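Local coordinates for Pdx2 protein (Plasmodium falciparum, PDB 2ABW) that hydrolyses glutamine to glutamate and ammonia, which is channelled to the partner enzyme Pdx1 for the synthesis of pyridoxal 5'-phosphate, the active form of vitamin B6, at residues P17-F22 against I32-N37; G46-G51 against Q207-K212; H39-C44 against Y69-H74; L93-E98 against E160-E165. One frame throughout, in Å; residues are numbered along the deposited sequence.

Contact 1 (P17-F22 against I32-N37)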
loop_
_atom_site.group_PDB
_atom_site.type_symbol
_atom_site.label_atom_id
_atom_site.label_comp_id
_atom_site.label_asym_id
_atom_site.label_seq_id
_atom_site.Cartn_x
_atom_site.Cartn_y
_atom_site.Cartn_z
ATOM N N PRO A 17 2.444 -12.673 6.858
ATOM C CA PRO A 17 1.616 -11.950 7.834
ATOM C C PRO A 17 0.592 -11.040 7.189
ATOM O O PRO A 17 -0.460 -10.839 7.791
ATOM C CB PRO A 17 2.588 -11.116 8.633
ATOM C CG PRO A 17 3.884 -11.783 8.424
ATOM C CD PRO A 17 3.903 -12.512 7.147
ATOM N N HIS A 18 0.883 -10.491 6.015
ATOM C CA HIS A 18 -0.104 -9.694 5.354
ATOM C C HIS A 18 -1.303 -10.517 4.882
ATOM O O HIS A 18 -2.472 -10.114 5.025
ATOM C CB HIS A 18 0.498 -8.976 4.150
ATOM C CG HIS A 18 1.367 -7.850 4.546
ATOM N ND1 HIS A 18 0.893 -6.560 4.759
ATOM C CD2 HIS A 18 2.686 -7.847 4.813
ATOM C CE1 HIS A 18 1.928 -5.816 5.101
ATOM N NE2 HIS A 18 3.015 -6.569 5.167
ATOM N N ILE A 19 -1.003 -11.690 4.337
ATOM C CA ILE A 19 -2.057 -12.640 3.948
ATOM C C ILE A 19 -2.899 -13.035 5.178
ATOM O O ILE A 19 -4.141 -13.011 5.155
ATOM C CB ILE A 19 -1.444 -13.894 3.277
ATOM C CG1 ILE A 19 -0.860 -13.444 1.949
ATOM C CG2 ILE A 19 -2.522 -14.957 3.042
ATOM C CD1 ILE A 19 -0.209 -14.605 1.111
ATOM N N ASN A 20 -2.241 -13.395 6.250
ATOM C CA ASN A 20 -2.935 -13.805 7.511
ATOM C C ASN A 20 -3.898 -12.728 7.971
ATOM O O ASN A 20 -4.971 -13.018 8.445
ATOM C CB ASN A 20 -1.921 -14.081 8.607
ATOM C CG ASN A 20 -2.548 -14.401 9.926
ATOM O OD1 ASN A 20 -3.083 -15.511 10.078
ATOM N ND2 ASN A 20 -2.508 -13.478 10.919
ATOM N N HIS A 21 -3.460 -11.477 7.875
ATOM C CA HIS A 21 -4.298 -10.371 8.337
ATOM C C HIS A 21 -5.578 -10.173 7.514
ATOM O O HIS A 21 -6.591 -9.772 8.070
ATOM C CB HIS A 21 -3.524 -9.070 8.445
ATOM C CG HIS A 21 -3.524 -8.510 9.821
ATOM N ND1 HIS A 21 -2.715 -9.055 10.777
ATOM C CD2 HIS A 21 -4.086 -7.407 10.361
ATOM C CE1 HIS A 21 -2.802 -8.310 11.883
ATOM N NE2 HIS A 21 -3.698 -7.360 11.683
ATOM N N PHE A 22 -5.561 -10.525 6.226
ATOM C CA PHE A 22 -6.820 -10.547 5.525
ATOM C C PHE A 22 -7.688 -11.766 5.849
ATOM O O PHE A 22 -8.868 -11.708 5.893
ATOM C CB PHE A 22 -6.545 -10.535 4.028
ATOM C CG PHE A 22 -6.300 -9.131 3.466
ATOM C CD1 PHE A 22 -7.332 -8.376 3.038
ATOM C CD2 PHE A 22 -4.992 -8.634 3.369
ATOM C CE1 PHE A 22 -7.092 -7.053 2.571
ATOM C CE2 PHE A 22 -4.749 -7.352 2.899
ATOM C CZ PHE A 22 -5.767 -6.577 2.455
ATOM N N ILE A 32 -7.484 -15.037 -0.932
ATOM C CA ILE A 32 -6.188 -14.325 -1.051
ATOM C C ILE A 32 -5.218 -15.168 -1.780
ATOM O O ILE A 32 -5.135 -16.367 -1.572
ATOM C CB ILE A 32 -5.615 -13.978 0.333
ATOM C CG1 ILE A 32 -6.619 -13.216 1.209
ATOM C CG2 ILE A 32 -4.329 -13.223 0.201
ATOM C CD1 ILE A 32 -6.938 -11.791 0.758
ATOM N N ILE A 33 -4.475 -14.533 -2.708
ATOM C CA ILE A 33 -3.431 -15.272 -3.421
ATOM C C ILE A 33 -2.130 -14.582 -3.380
ATOM O O ILE A 33 -2.092 -13.390 -3.232
ATOM C CB ILE A 33 -3.835 -15.553 -4.910
ATOM C CG1 ILE A 33 -3.907 -14.310 -5.752
ATOM C CG2 ILE A 33 -5.176 -16.287 -4.986
ATOM C CD1 ILE A 33 -4.018 -14.583 -7.248
ATOM N N GLN A 34 -1.036 -15.345 -3.477
ATOM C CA GLN A 34 0.241 -14.739 -3.674
ATOM C C GLN A 34 0.270 -14.266 -5.100
ATOM O O GLN A 34 -0.290 -14.913 -6.021
ATOM C CB GLN A 34 1.370 -15.749 -3.497
ATOM C CG GLN A 34 1.631 -16.223 -2.116
ATOM C CD GLN A 34 2.840 -17.188 -2.111
ATOM O OE1 GLN A 34 3.826 -16.962 -2.827
ATOM N NE2 GLN A 34 2.763 -18.225 -1.299
ATOM N N VAL A 35 0.987 -13.180 -5.346
ATOM C CA VAL A 35 1.238 -12.716 -6.720
ATOM C C VAL A 35 2.749 -12.681 -6.970
ATOM O O VAL A 35 3.503 -12.014 -6.286
ATOM C CB VAL A 35 0.654 -11.343 -6.968
ATOM C CG1 VAL A 35 1.125 -10.724 -8.272
ATOM C CG2 VAL A 35 -0.899 -11.440 -6.786
ATOM N N ARG A 36 3.176 -13.486 -7.909
ATOM C CA ARG A 36 4.586 -13.651 -8.220
ATOM C C ARG A 36 4.852 -13.367 -9.688
ATOM O O ARG A 36 5.991 -13.323 -10.103
ATOM C CB ARG A 36 4.914 -15.117 -7.946
ATOM C CG ARG A 36 4.644 -15.614 -6.574
ATOM C CD ARG A 36 4.440 -17.132 -6.657
ATOM N NE ARG A 36 3.075 -17.420 -7.181
ATOM C CZ ARG A 36 2.739 -18.443 -7.947
ATOM N NH1 ARG A 36 3.653 -19.308 -8.373
ATOM N NH2 ARG A 36 1.480 -18.625 -8.312
ATOM N N ASN A 37 3.788 -13.207 -10.488
ATOM C CA ASN A 37 3.947 -13.073 -11.924
ATOM C C ASN A 37 2.687 -12.490 -12.528
ATOM O O ASN A 37 1.694 -12.271 -11.816
ATOM C CB ASN A 37 4.295 -14.426 -12.520
ATOM C CG ASN A 37 3.282 -15.464 -12.229
ATOM O OD1 ASN A 37 2.135 -15.286 -12.473
ATOM N ND2 ASN A 37 3.727 -16.634 -11.753
#

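Contact 2 (G46-G51 against Q207-K212)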
loop_
_atom_site.group_PDB
_atom_site.type_symbol
_atom_site.label_atom_id
_atom_site.label_comp_id
_atom_site.label_asym_id
_atom_site.label_seq_id
_atom_site.Cartn_x
_atom_site.Cartn_y
_atom_site.Cartn_z
ATOM N N GLY A 46 -7.934 -6.857 -6.714
ATOM C CA GLY A 46 -7.111 -5.815 -6.069
ATOM C C GLY A 46 -5.781 -6.378 -5.649
ATOM O O GLY A 46 -5.624 -7.652 -5.580
ATOM N N LEU A 47 -4.805 -5.540 -5.337
ATOM C CA LEU A 47 -3.428 -6.042 -5.039
ATOM C C LEU A 47 -2.884 -5.233 -3.850
ATOM O O LEU A 47 -3.094 -4.003 -3.772
ATOM C CB LEU A 47 -2.531 -5.817 -6.263
ATOM C CG LEU A 47 -1.100 -6.190 -6.083
ATOM C CD1 LEU A 47 -0.988 -7.683 -6.022
ATOM C CD2 LEU A 47 -0.185 -5.574 -7.188
ATOM N N VAL A 48 -2.176 -5.949 -2.968
ATOM C CA VAL A 48 -1.411 -5.328 -1.909
ATOM C C VAL A 48 0.065 -5.481 -2.231
ATOM O O VAL A 48 0.554 -6.637 -2.548
ATOM C CB VAL A 48 -1.695 -6.022 -0.577
ATOM C CG1 VAL A 48 -0.875 -5.336 0.498
ATOM C CG2 VAL A 48 -3.198 -5.986 -0.292
ATOM N N ILE A 49 0.833 -4.371 -2.146
ATOM C CA ILE A 49 2.286 -4.413 -2.262
ATOM C C ILE A 49 2.852 -4.057 -0.912
ATOM O O ILE A 49 2.814 -2.896 -0.593
ATOM C CB ILE A 49 2.782 -3.498 -3.352
ATOM C CG1 ILE A 49 2.176 -3.923 -4.714
ATOM C CG2 ILE A 49 4.360 -3.625 -3.422
ATOM C CD1 ILE A 49 2.745 -3.274 -6.033
ATOM N N PRO A 50 3.401 -5.017 -0.186
ATOM C CA PRO A 50 4.035 -4.718 1.091
ATOM C C PRO A 50 5.554 -4.612 0.928
ATOM O O PRO A 50 6.007 -4.468 -0.166
ATOM C CB PRO A 50 3.522 -5.874 1.920
ATOM C CG PRO A 50 3.657 -7.081 0.949
ATOM C CD PRO A 50 3.308 -6.478 -0.418
ATOM N N GLY A 51 6.309 -4.740 1.973
ATOM C CA GLY A 51 7.776 -4.904 1.865
ATOM C C GLY A 51 8.456 -3.956 2.805
ATOM O O GLY A 51 7.930 -2.901 3.184
ATOM N N GLN A 207 -9.879 -4.364 6.199
ATOM C CA GLN A 207 -11.318 -4.277 5.969
ATOM C C GLN A 207 -11.638 -3.154 5.015
ATOM O O GLN A 207 -12.445 -3.331 4.086
ATOM C CB GLN A 207 -12.017 -4.108 7.288
ATOM C CG GLN A 207 -13.540 -4.156 7.034
ATOM C CD GLN A 207 -14.369 -3.971 8.303
ATOM O OE1 GLN A 207 -13.833 -3.804 9.424
ATOM N NE2 GLN A 207 -15.641 -3.977 8.129
ATOM N N TYR A 208 -11.035 -1.998 5.204
ATOM C CA TYR A 208 -11.250 -0.840 4.326
ATOM C C TYR A 208 -10.824 -1.162 2.904
ATOM O O TYR A 208 -11.520 -0.871 1.918
ATOM C CB TYR A 208 -10.439 0.325 4.809
ATOM C CG TYR A 208 -10.681 1.578 4.063
ATOM C CD1 TYR A 208 -11.889 2.269 4.218
ATOM C CD2 TYR A 208 -9.770 2.110 3.232
ATOM C CE1 TYR A 208 -12.109 3.455 3.531
ATOM C CE2 TYR A 208 -9.968 3.306 2.599
ATOM C CZ TYR A 208 -11.134 3.976 2.742
ATOM O OH TYR A 208 -11.435 5.201 2.101
ATOM N N PHE A 209 -9.663 -1.775 2.780
ATOM C CA PHE A 209 -9.166 -2.106 1.402
ATOM C C PHE A 209 -10.086 -3.176 0.794
ATOM O O PHE A 209 -10.400 -3.091 -0.402
ATOM C CB PHE A 209 -7.731 -2.582 1.400
ATOM C CG PHE A 209 -7.196 -2.795 0.002
ATOM C CD1 PHE A 209 -7.073 -1.673 -0.845
ATOM C CD2 PHE A 209 -6.799 -4.013 -0.492
ATOM C CE1 PHE A 209 -6.648 -1.843 -2.135
ATOM C CE2 PHE A 209 -6.354 -4.159 -1.780
ATOM C CZ PHE A 209 -6.307 -3.095 -2.575
ATOM N N TYR A 210 -10.542 -4.155 1.546
ATOM C CA TYR A 210 -11.485 -5.138 1.005
ATOM C C TYR A 210 -12.730 -4.409 0.437
ATOM O O TYR A 210 -13.182 -4.713 -0.684
ATOM C CB TYR A 210 -11.891 -6.101 2.093
ATOM C CG TYR A 210 -12.999 -6.973 1.631
ATOM C CD1 TYR A 210 -12.798 -8.070 0.832
ATOM C CD2 TYR A 210 -14.326 -6.671 1.907
ATOM C CE1 TYR A 210 -13.860 -8.842 0.372
ATOM C CE2 TYR A 210 -15.387 -7.429 1.456
ATOM C CZ TYR A 210 -15.172 -8.497 0.633
ATOM O OH TYR A 210 -16.186 -9.332 0.117
ATOM N N GLU A 211 -13.327 -3.514 1.202
ATOM C CA GLU A 211 -14.510 -2.809 0.758
ATOM C C GLU A 211 -14.198 -1.995 -0.505
ATOM O O GLU A 211 -15.047 -1.961 -1.406
ATOM C CB GLU A 211 -15.008 -1.941 1.884
ATOM C CG GLU A 211 -15.678 -2.699 2.970
ATOM C CD GLU A 211 -17.013 -3.293 2.594
ATOM O OE1 GLU A 211 -17.680 -2.762 1.700
ATOM O OE2 GLU A 211 -17.456 -4.275 3.191
ATOM N N LYS A 212 -12.973 -1.472 -0.616
ATOM C CA LYS A 212 -12.557 -0.743 -1.824
ATOM C C LYS A 212 -12.605 -1.635 -3.038
ATOM O O LYS A 212 -13.075 -1.316 -4.135
ATOM C CB LYS A 212 -11.174 -0.180 -1.645
ATOM C CG LYS A 212 -10.732 0.780 -2.684
ATOM C CD LYS A 212 -9.410 1.435 -2.265
ATOM C CE LYS A 212 -8.799 2.356 -3.387
ATOM N NZ LYS A 212 -9.640 3.577 -3.377
#

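Contact 3 (H39-C44 against Y69-H74)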
loop_
_atom_site.group_PDB
_atom_site.type_symbol
_atom_site.label_atom_id
_atom_site.label_comp_id
_atom_site.label_asym_id
_atom_site.label_seq_id
_atom_site.Cartn_x
_atom_site.Cartn_y
_atom_site.Cartn_z
ATOM N N HIS A 39 0.502 -13.795 -14.615
ATOM C CA HIS A 39 -0.668 -14.723 -14.577
ATOM C C HIS A 39 -1.444 -14.517 -13.247
ATOM O O HIS A 39 -2.633 -14.317 -13.228
ATOM C CB HIS A 39 -0.187 -16.144 -14.675
ATOM C CG HIS A 39 -1.306 -17.129 -14.730
ATOM N ND1 HIS A 39 -1.534 -18.047 -13.727
ATOM C CD2 HIS A 39 -2.300 -17.310 -15.638
ATOM C CE1 HIS A 39 -2.643 -18.712 -13.983
ATOM N NE2 HIS A 39 -3.111 -18.321 -15.156
ATOM N N ASP A 40 -0.713 -14.537 -12.147
ATOM C CA ASP A 40 -1.301 -14.346 -10.841
ATOM C C ASP A 40 -2.016 -12.972 -10.791
ATOM O O ASP A 40 -3.117 -12.817 -10.270
ATOM C CB ASP A 40 -0.294 -14.338 -9.701
ATOM C CG ASP A 40 0.476 -15.627 -9.509
ATOM O OD1 ASP A 40 -0.108 -16.742 -9.803
ATOM O OD2 ASP A 40 1.656 -15.549 -8.993
ATOM N N LEU A 41 -1.307 -11.956 -11.328
ATOM C CA LEU A 41 -1.847 -10.543 -11.272
ATOM C C LEU A 41 -3.135 -10.504 -11.993
ATOM O O LEU A 41 -4.025 -9.801 -11.568
ATOM C CB LEU A 41 -0.829 -9.585 -11.862
ATOM C CG LEU A 41 -1.273 -8.131 -11.864
ATOM C CD1 LEU A 41 -1.432 -7.669 -10.364
ATOM C CD2 LEU A 41 -0.271 -7.302 -12.588
ATOM N N GLY A 42 -3.238 -11.225 -13.132
ATOM C CA GLY A 42 -4.476 -11.233 -13.906
ATOM C C GLY A 42 -5.709 -11.754 -13.185
ATOM O O GLY A 42 -6.869 -11.518 -13.628
ATOM N N LEU A 43 -5.491 -12.532 -12.136
ATOM C CA LEU A 43 -6.604 -13.166 -11.369
ATOM C C LEU A 43 -7.104 -12.248 -10.261
ATOM O O LEU A 43 -8.091 -12.554 -9.537
ATOM C CB LEU A 43 -6.171 -14.457 -10.708
ATOM C CG LEU A 43 -5.683 -15.516 -11.666
ATOM C CD1 LEU A 43 -5.195 -16.698 -10.798
ATOM C CD2 LEU A 43 -6.719 -15.868 -12.709
ATOM N N CYS A 44 -6.440 -11.137 -10.083
ATOM C CA CYS A 44 -6.652 -10.270 -8.895
ATOM C C CYS A 44 -7.697 -9.210 -9.216
ATOM O O CYS A 44 -7.555 -8.519 -10.194
ATOM C CB CYS A 44 -5.383 -9.487 -8.460
ATOM S SG CYS A 44 -4.213 -10.687 -7.742
ATOM N N TYR A 69 6.677 -5.255 -13.887
ATOM C CA TYR A 69 6.617 -3.810 -13.671
ATOM C C TYR A 69 5.579 -3.213 -14.647
ATOM O O TYR A 69 4.657 -2.496 -14.280
ATOM C CB TYR A 69 7.947 -3.162 -13.928
ATOM C CG TYR A 69 7.897 -1.686 -13.850
ATOM C CD1 TYR A 69 7.861 -0.993 -12.646
ATOM C CD2 TYR A 69 7.822 -0.939 -14.995
ATOM C CE1 TYR A 69 7.796 0.397 -12.564
ATOM C CE2 TYR A 69 7.666 0.469 -14.923
ATOM C CZ TYR A 69 7.712 1.132 -13.746
ATOM O OH TYR A 69 7.567 2.517 -13.676
ATOM N N ASN A 70 5.744 -3.529 -15.927
ATOM C CA ASN A 70 4.826 -2.912 -16.960
ATOM C C ASN A 70 3.393 -3.388 -16.706
ATOM O O ASN A 70 2.462 -2.583 -16.826
ATOM C CB ASN A 70 5.249 -3.301 -18.300
ATOM C CG ASN A 70 6.606 -2.691 -18.702
ATOM O OD1 ASN A 70 6.898 -1.632 -18.278
ATOM N ND2 ASN A 70 7.330 -3.338 -19.578
ATOM N N ALA A 71 3.200 -4.640 -16.284
ATOM C CA ALA A 71 1.845 -5.119 -16.002
ATOM C C ALA A 71 1.246 -4.412 -14.785
ATOM O O ALA A 71 0.042 -4.105 -14.739
ATOM C CB ALA A 71 1.823 -6.667 -15.845
ATOM N N LEU A 72 2.070 -4.169 -13.774
ATOM C CA LEU A 72 1.630 -3.415 -12.560
ATOM C C LEU A 72 1.226 -1.979 -12.920
ATOM O O LEU A 72 0.223 -1.505 -12.487
ATOM C CB LEU A 72 2.691 -3.509 -11.461
ATOM C CG LEU A 72 2.862 -4.891 -10.875
ATOM C CD1 LEU A 72 4.116 -4.976 -10.000
ATOM C CD2 LEU A 72 1.656 -5.215 -10.007
ATOM N N VAL A 73 2.011 -1.340 -13.770
ATOM C CA VAL A 73 1.705 0.012 -14.191
ATOM C C VAL A 73 0.387 -0.009 -14.877
ATOM O O VAL A 73 -0.449 0.886 -14.692
ATOM C CB VAL A 73 2.876 0.609 -15.023
ATOM C CG1 VAL A 73 2.420 1.953 -15.681
ATOM C CG2 VAL A 73 4.090 0.830 -14.144
ATOM N N HIS A 74 0.197 -0.949 -15.800
ATOM C CA HIS A 74 -1.062 -1.044 -16.512
ATOM C C HIS A 74 -2.246 -1.302 -15.546
ATOM O O HIS A 74 -3.349 -0.740 -15.681
ATOM C CB HIS A 74 -0.948 -2.081 -17.618
ATOM C CG HIS A 74 -2.236 -2.413 -18.300
ATOM N ND1 HIS A 74 -2.960 -3.528 -17.940
ATOM C CD2 HIS A 74 -2.863 -1.874 -19.360
ATOM C CE1 HIS A 74 -3.992 -3.643 -18.746
ATOM N NE2 HIS A 74 -4.021 -2.576 -19.527
#

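Contact 4 (L93-E98 against E160-E165)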
loop_
_atom_site.group_PDB
_atom_site.type_symbol
_atom_site.label_atom_id
_atom_site.label_comp_id
_atom_site.label_asym_id
_atom_site.label_seq_id
_atom_site.Cartn_x
_atom_site.Cartn_y
_atom_site.Cartn_z
ATOM N N LEU A 93 4.436 3.459 -4.969
ATOM C CA LEU A 93 3.285 4.196 -5.594
ATOM C C LEU A 93 3.523 5.706 -5.735
ATOM O O LEU A 93 2.709 6.457 -6.285
ATOM C CB LEU A 93 2.008 3.978 -4.820
ATOM C CG LEU A 93 1.502 2.550 -4.714
ATOM C CD1 LEU A 93 0.241 2.385 -3.870
ATOM C CD2 LEU A 93 1.174 2.013 -6.211
ATOM N N SER A 94 4.581 6.177 -5.075
ATOM C CA SER A 94 4.754 7.573 -4.939
ATOM C C SER A 94 5.346 8.238 -6.197
ATOM O O SER A 94 6.203 7.681 -6.880
ATOM C CB SER A 94 5.593 7.947 -3.725
ATOM O OG SER A 94 4.974 7.470 -2.560
ATOM N N LYS A 95 4.985 9.502 -6.411
ATOM C CA LYS A 95 5.545 10.273 -7.567
ATOM C C LYS A 95 6.987 10.614 -7.453
ATOM O O LYS A 95 7.812 10.374 -8.380
ATOM C CB LYS A 95 4.775 11.558 -7.735
ATOM C CG LYS A 95 5.200 12.404 -8.941
ATOM C CD LYS A 95 4.267 13.558 -9.144
ATOM C CE LYS A 95 4.488 14.205 -10.541
ATOM N NZ LYS A 95 5.144 13.222 -11.464
ATOM N N ASN A 96 7.365 11.215 -6.313
ATOM C CA ASN A 96 8.723 11.594 -6.059
ATOM C C ASN A 96 9.221 10.786 -4.886
ATOM O O ASN A 96 8.585 10.782 -3.804
ATOM C CB ASN A 96 8.838 13.082 -5.755
ATOM C CG ASN A 96 8.359 13.943 -6.864
ATOM O OD1 ASN A 96 8.775 13.769 -8.062
ATOM N ND2 ASN A 96 7.495 14.909 -6.516
ATOM N N VAL A 97 10.296 10.046 -5.061
ATOM C CA VAL A 97 10.957 9.322 -4.012
ATOM C C VAL A 97 12.254 9.963 -3.649
ATOM O O VAL A 97 13.107 10.123 -4.544
ATOM C CB VAL A 97 11.050 7.796 -4.362
ATOM C CG1 VAL A 97 11.743 7.063 -3.251
ATOM C CG2 VAL A 97 9.620 7.140 -4.741
ATOM N N GLU A 98 12.463 10.209 -2.355
ATOM C CA GLU A 98 13.700 10.822 -1.838
ATOM C C GLU A 98 14.441 9.911 -0.871
ATOM O O GLU A 98 13.870 9.132 -0.105
ATOM C CB GLU A 98 13.366 12.131 -1.154
ATOM C CG GLU A 98 12.745 13.116 -2.130
ATOM C CD GLU A 98 12.353 14.470 -1.529
ATOM O OE1 GLU A 98 12.203 14.561 -0.312
ATOM O OE2 GLU A 98 12.122 15.421 -2.301
ATOM N N GLU A 160 5.366 15.687 1.019
ATOM C CA GLU A 160 4.527 16.603 0.217
ATOM C C GLU A 160 3.300 15.860 -0.341
ATOM O O GLU A 160 3.454 14.783 -0.899
ATOM C CB GLU A 160 5.301 17.155 -0.971
ATOM C CG GLU A 160 6.575 17.907 -0.620
ATOM C CD GLU A 160 7.342 18.439 -1.841
ATOM O OE1 GLU A 160 7.361 17.695 -2.875
ATOM O OE2 GLU A 160 7.836 19.581 -1.749
ATOM N N ILE A 161 2.161 16.545 -0.330
ATOM C CA ILE A 161 0.979 16.168 -1.117
ATOM C C ILE A 161 1.039 17.062 -2.363
ATOM O O ILE A 161 1.162 18.295 -2.228
ATOM C CB ILE A 161 -0.286 16.406 -0.327
ATOM C CG1 ILE A 161 -0.317 15.578 0.966
ATOM C CG2 ILE A 161 -1.549 16.102 -1.140
ATOM C CD1 ILE A 161 -0.114 14.074 0.819
ATOM N N LEU A 162 0.828 16.456 -3.534
ATOM C CA LEU A 162 1.102 17.147 -4.800
ATOM C C LEU A 162 -0.154 17.382 -5.641
ATOM O O LEU A 162 -0.071 17.946 -6.736
ATOM C CB LEU A 162 2.165 16.438 -5.588
ATOM C CG LEU A 162 3.526 16.268 -4.930
ATOM C CD1 LEU A 162 4.427 15.352 -5.705
ATOM C CD2 LEU A 162 4.181 17.603 -4.596
ATOM N N SER A 163 -1.309 16.960 -5.170
ATOM C CA SER A 163 -2.561 17.093 -5.953
ATOM C C SER A 163 -3.698 17.203 -5.013
ATOM O O SER A 163 -3.704 16.580 -3.924
ATOM C CB SER A 163 -2.787 15.833 -6.778
ATOM O OG SER A 163 -4.080 15.790 -7.354
ATOM N N ASP A 164 -4.699 18.014 -5.370
ATOM C CA ASP A 164 -5.925 18.001 -4.590
ATOM C C ASP A 164 -6.724 16.698 -4.687
ATOM O O ASP A 164 -7.687 16.493 -3.899
ATOM C CB ASP A 164 -6.880 19.122 -5.031
ATOM C CG ASP A 164 -6.315 20.504 -4.771
ATOM O OD1 ASP A 164 -5.825 20.776 -3.641
ATOM O OD2 ASP A 164 -6.375 21.338 -5.701
ATOM N N GLU A 165 -6.368 15.835 -5.606
ATOM C CA GLU A 165 -6.989 14.521 -5.696
ATOM C C GLU A 165 -6.546 13.581 -4.605
ATOM O O GLU A 165 -7.158 12.537 -4.384
ATOM C CB GLU A 165 -6.570 13.840 -6.995
ATOM C CG GLU A 165 -7.096 14.290 -8.288
ATOM C CD GLU A 165 -6.632 13.359 -9.493
ATOM O OE1 GLU A 165 -6.024 12.214 -9.434
ATOM O OE2 GLU A 165 -6.882 13.834 -10.628
#

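Contact 1 (P17-F22 against I32-N37)
Ile32 reaches from its strand to helix 16-23 with both branches, each meeting a different residue one turn apart. Its CG2 methyl packs on Ile19, 3.8 Å from Ile19 CG2 and almost as near to CG1, the two isoleucines lying alongside and pointing opposite ways. The other branch, with CG1 anti to the carbonyl carbon (chi1 -53°), carries CD1 to the base of Phe22: Ile32 CD1 lies 3.5 Å from Phe22 CB and 3.8 Å from Phe22 CG, and the two side chains are roughly perpendicular. The phenyl ring itself leads on, away from strand 30-35, to Ile6, Trp84 and Phe209. Helix 16-23 is the connection of a beta-alpha-beta unit, strand 4-9, helix 16-23, strand 30-35, in which the two strands pair in parallel and the helix runs back nearly antiparallel, its axis 9.2 Å from that of strand 32-35 at an angle of 161°. Ile19 and Ile32 also both touch strand 4-9, through Val8 and Ile6 respectively. At the margin, the extended Ile19 chain (chi2 -179°) puts CD1 4.1 Å from Gln34 CG, the glutamine passing square to it. Gln34 contributes only its CG here; its OE1 is hydrogen-bonded to Ser10 OG.

Contact 2 (G46-G51 against Q207-K212)
Phe209 spans the gap between helix 204-219 and strand 46-49 with its ring. The CB of Phe209 points from the helix toward the strand, and CG lies anti to the backbone N (chi1 -175°), which extends the ring outward from the helix axis. Further along, CD2 comes alongside Val48, 4.1 Å from Val48 CG2, and CE2 is slightly closer to the same methyl, at 3.9 Å. Where they overlap, the valine and the phenylalanine run antiparallel. At the far end of the ring the partner changes from side chain to backbone: Phe209 CZ is 3.5 Å from Leu47 O, which approaches obliquely, and 4.0 Å from Leu47 N, which lies at the ring edge in its plane. Gly46 C is also near that plane, 4.5 Å from Phe209 CE2, and with no side chain on Gly46 the ring can approach the main chain here. The strand belongs to the parallel part of the central sheet, flanked by strands 4-9 and 83-86, and the helix packs over one face of it. Phe22 of helix 16-23 touches both Val48 and Phe209, while the Leu47 side chain points away from the helix, toward the other side of the sheet. All four touching residues are buried. Leu47 pairs through its backbone with Pro82 and Trp84, so the polar main chain beside the ring is tied into the sheet and the ring adds only van der Waals contact.

Contact 3 (H39-C44 against Y69-H74)
Leu41 meets Leu72 and Ala71 through the methyls at its tip. Leu41 CD2 does most of the touching: it lies 3.8 Å from Leu72 CD2 and 3.9 Å from Ala71 CB, and it is equally near the carbonyl, 3.9 Å from Ala71 O. The second methyl, Leu41 CD1, reaches Leu72 CD2 at 4.0 Å, so one leucine methyl of helix 63-77 is met by both branches of Leu41. An extended first torsion, with CG anti to the backbone N (chi1 180°), carries that fork straight out from its short helix. Leu72 starts differently: its CG stands beside the backbone N (chi1 -68°), which swings CD2 round to the Leu41 methyls although its CB does not point directly at them. Ala71, one residue earlier, does point at the leucine, and its single methyl gives a low wall beside CD2. Outside this first shell, Leu72 also packs on Cys61 and Phe112. Helix 38-42 itself is capped by Asn37, whose OD1 accepts from Asp40 N, and Asp40 forms a salt bridge with Arg36. Leu41 and Leu72 both rest on Leu47, so helices 38-42 and 63-77 lie side by side against strand 46-49 of the large sheet.

Contact 4 (L93-E98 against E160-E165)
The small mixed sheet of strands 94-98, 115-120 and 157-161 has its two outer strands here, and the contact reaches across the middle one from edge to edge. Strand 115-120 pairs in parallel with 94-98 and antiparallel with 157-161, so the two segments, whose nearest CA atoms, those of Lys95 and Leu162, are 8.6 Å apart, meet through side chains alone. The site lies at the surface, with the side chain of Asn96 about 12 Å from that of Arg121, a residue that probably binds L-glutamine. Leu162, just past the end of strand 157-161, points toward the opposite segment with CG beside its backbone N (chi1 -59°). Its CD1 is the atom that touches both partners. One is the aliphatic chain of Lys95, which runs transverse to the leucine, its CD 3.9 Å from Leu162 CD1, before the amino end turns away; the other is Asn96. Asn96 comes in obliquely, its amide ND2 3.2 Å from Leu162 CD1. While lying against that methyl, Asn96 ND2 donates to Thr118 OG1 on the middle strand, a hydroxyl that is also hydrogen-bonded to Glu160 OE1.

How the contacts relate
Contacts 1, 2 and 3 form a continuous group around the parallel half of the large sheet. Contacts 1 and 2, about 10 Å apart between centres, share packing through Phe22, Val48 and Phe209; contact 3 lies about 15 Å from each, centre to centre, touching contact 2 through Leu47 and contact 1 where Cys44 packs on Val35. Helices 16-23 and 204-219 on one face, and 38-42 and 63-77 on the other, thus enclose this half of the glutaminase sheet. Contact 4 belongs to the small separate sheet, its centre about 26 Å from that of contact 1. Along the chain contact 1 closes first, contacts 2 and 3 alternate, and contact 4 is nested within the loop closed by contact 2.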